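Side-chain contact in taurine dioxygenase (Burkholderia xenovorans, PDB 5KEU), which probably catalyses the iron- and 2-oxoglutarate-dependent oxidation of a substrate, as in other members of the TfdA dioxygenase family: residues Thr39-Pro44 / Ser76-Glu81. Numbering follows the deposited sequence.
Sequences TRKLDP and SAQFGE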
loop_
_atom_site.group_PDB
_atom_site.type_symbol
_atom_site.label_atom_id
_atom_site.label_comp_id
_atom_site.label_asym_id
_atom_site.label_seq_id
_atom_site.Cartn_x
_atom_site.Cartn_y
_atom_site.Cartn_z
ATOM N N THR B 39 27.188 -10.377 -6.406
ATOM C CA THR B 39 28.456 -9.783 -6.824
ATOM C C THR B 39 29.257 -10.697 -7.735
ATOM O O THR B 39 30.215 -10.231 -8.358
ATOM C CB THR B 39 29.339 -9.411 -5.625
ATOM O OG1 THR B 39 29.707 -10.591 -4.893
ATOM C CG2 THR B 39 28.637 -8.419 -4.709
ATOM N N ARG B 40 28.901 -11.970 -7.828
ATOM C CA ARG B 40 29.612 -12.912 -8.676
ATOM C C ARG B 40 28.644 -13.482 -9.704
ATOM O O ARG B 40 27.427 -13.403 -9.543
ATOM C CB ARG B 40 30.255 -14.033 -7.839
ATOM N N LYS B 41 29.193 -14.048 -10.773
ATOM C CA LYS B 41 28.347 -14.579 -11.834
ATOM C C LYS B 41 27.488 -15.736 -11.326
ATOM O O LYS B 41 27.965 -16.619 -10.605
ATOM C CB LYS B 41 29.202 -15.042 -13.016
ATOM C CG LYS B 41 28.383 -15.611 -14.160
ATOM C CD LYS B 41 29.222 -15.797 -15.418
ATOM C CE LYS B 41 28.322 -15.978 -16.634
ATOM N NZ LYS B 41 29.092 -16.262 -17.875
ATOM N N LEU B 42 26.216 -15.736 -11.724
ATOM C CA LEU B 42 25.300 -16.802 -11.334
ATOM C C LEU B 42 25.470 -18.013 -12.243
ATOM O O LEU B 42 25.696 -17.871 -13.448
ATOM C CB LEU B 42 23.853 -16.314 -11.404
ATOM C CG LEU B 42 23.549 -15.049 -10.614
ATOM C CD1 LEU B 42 22.075 -14.735 -10.689
ATOM C CD2 LEU B 42 23.997 -15.245 -9.197
ATOM N N ASP B 43 25.356 -19.209 -11.670
ATOM C CA ASP B 43 25.392 -20.403 -12.502
ATOM C C ASP B 43 24.016 -20.596 -13.138
ATOM O O ASP B 43 23.043 -19.919 -12.768
ATOM C CB ASP B 43 25.896 -21.611 -11.694
ATOM C CG ASP B 43 24.973 -22.024 -10.548
ATOM O OD1 ASP B 43 23.741 -21.859 -10.639
ATOM O OD2 ASP B 43 25.499 -22.557 -9.548
ATOM N N PRO B 44 23.908 -21.467 -14.149
ATOM C CA PRO B 44 22.615 -21.611 -14.841
ATOM C C PRO B 44 21.465 -21.968 -13.922
ATOM O O PRO B 44 20.338 -21.509 -14.154
ATOM C CB PRO B 44 22.891 -22.727 -15.858
ATOM C CG PRO B 44 24.381 -22.564 -16.162
ATOM C CD PRO B 44 24.980 -22.233 -14.823
ATOM N N SER B 76 22.329 -8.081 -14.587
ATOM C CA SER B 76 21.256 -7.807 -15.539
ATOM C C SER B 76 21.428 -8.605 -16.827
ATOM O O SER B 76 20.450 -9.134 -17.374
ATOM C CB SER B 76 21.216 -6.310 -15.862
ATOM O OG SER B 76 21.126 -5.544 -14.672
ATOM N N ALA B 77 22.657 -8.681 -17.337
ATOM C CA ALA B 77 22.899 -9.298 -18.633
ATOM C C ALA B 77 22.653 -10.798 -18.615
ATOM O O ALA B 77 22.511 -11.403 -19.686
ATOM C CB ALA B 77 24.328 -9.025 -19.092
ATOM N N GLN B 78 22.612 -11.413 -17.436
ATOM C CA GLN B 78 22.291 -12.832 -17.365
ATOM C C GLN B 78 20.812 -13.100 -17.587
ATOM O O GLN B 78 20.427 -14.264 -17.741
ATOM C CB GLN B 78 22.744 -13.416 -16.018
ATOM C CG GLN B 78 24.260 -13.410 -15.871
ATOM C CD GLN B 78 24.773 -14.341 -14.776
ATOM O OE1 GLN B 78 25.055 -13.909 -13.659
ATOM N NE2 GLN B 78 24.913 -15.620 -15.105
ATOM N N PHE B 79 19.988 -12.057 -17.632
ATOM C CA PHE B 79 18.564 -12.209 -17.840
ATOM C C PHE B 79 18.048 -11.551 -19.110
ATOM O O PHE B 79 16.906 -11.822 -19.493
ATOM C CB PHE B 79 17.800 -11.668 -16.616
ATOM C CG PHE B 79 18.128 -12.414 -15.351
ATOM C CD1 PHE B 79 17.435 -13.563 -15.012
ATOM C CD2 PHE B 79 19.175 -11.995 -14.534
ATOM C CE1 PHE B 79 17.754 -14.272 -13.859
ATOM C CE2 PHE B 79 19.513 -12.694 -13.386
ATOM C CZ PHE B 79 18.794 -13.844 -13.047
ATOM N N GLY B 80 18.848 -10.734 -19.788
ATOM C CA GLY B 80 18.397 -10.115 -21.018
ATOM C C GLY B 80 19.420 -9.120 -21.526
ATOM O O GLY B 80 20.575 -9.131 -21.105
ATOM N N GLU B 81 18.972 -8.276 -22.460
ATOM C CA GLU B 81 19.824 -7.258 -23.069
ATOM C C GLU B 81 19.564 -5.951 -22.336
ATOM O O GLU B 81 18.440 -5.440 -22.399
ATOM C CB GLU B 81 19.512 -7.096 -24.558
ATOM C CG GLU B 81 19.897 -8.272 -25.441
ATOM C CD GLU B 81 21.408 -8.472 -25.504
ATOM O OE1 GLU B 81 22.104 -7.606 -26.083
ATOM O OE2 GLU B 81 21.897 -9.484 -24.959
#
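The side-chain amide of Gln78 pairs with both backbone polar groups of Leu42. Leu42 N donates to Gln78 OE1 at 2.9 Å, arriving in the carbonyl plane on a lone pair. Gln78 NE2 returns a bond to Leu42 O, also 2.9 Å long. The bond is nearly straight (N-H...O 165°), with NE2 tilted 22° from the carbonyl plane of Leu42. Two bonds to one residue fix the rotation of the amide. Gln78 reaches the loop through an extended chain, with CG beside its own backbone N (chi1 -66°).

Lys41 runs past the same amide with its methylenes. Its CG lies 3.6 Å from Gln78 NE2, and CE also passes close to that nitrogen. Leu42 is buried. Its CB points toward residues 76-81, and its CD1 meets the edge of the Phe79 ring, 4.1 Å from Phe79 CZ.

Val47 and Ile50 of helix 44-57 and Phe75 of helix 69-77 also pack on Leu42. Phe79 makes an edge-to-face contact with Phe265, and its backbone O accepts a bond from Arg51. Asp43 is the N-cap of helix 44-57, its OD1 bonding Glu46 N.

The contact joins the loop leading into helix 44-57 to the C-terminal end of helix 69-77. A glutamine amide bonds the backbone N and O of one loop residue, beside the Leu42-Phe79 contact, on the periphery of the cupin-clan jelly roll of the TauD/TfdA family, away from the metal site.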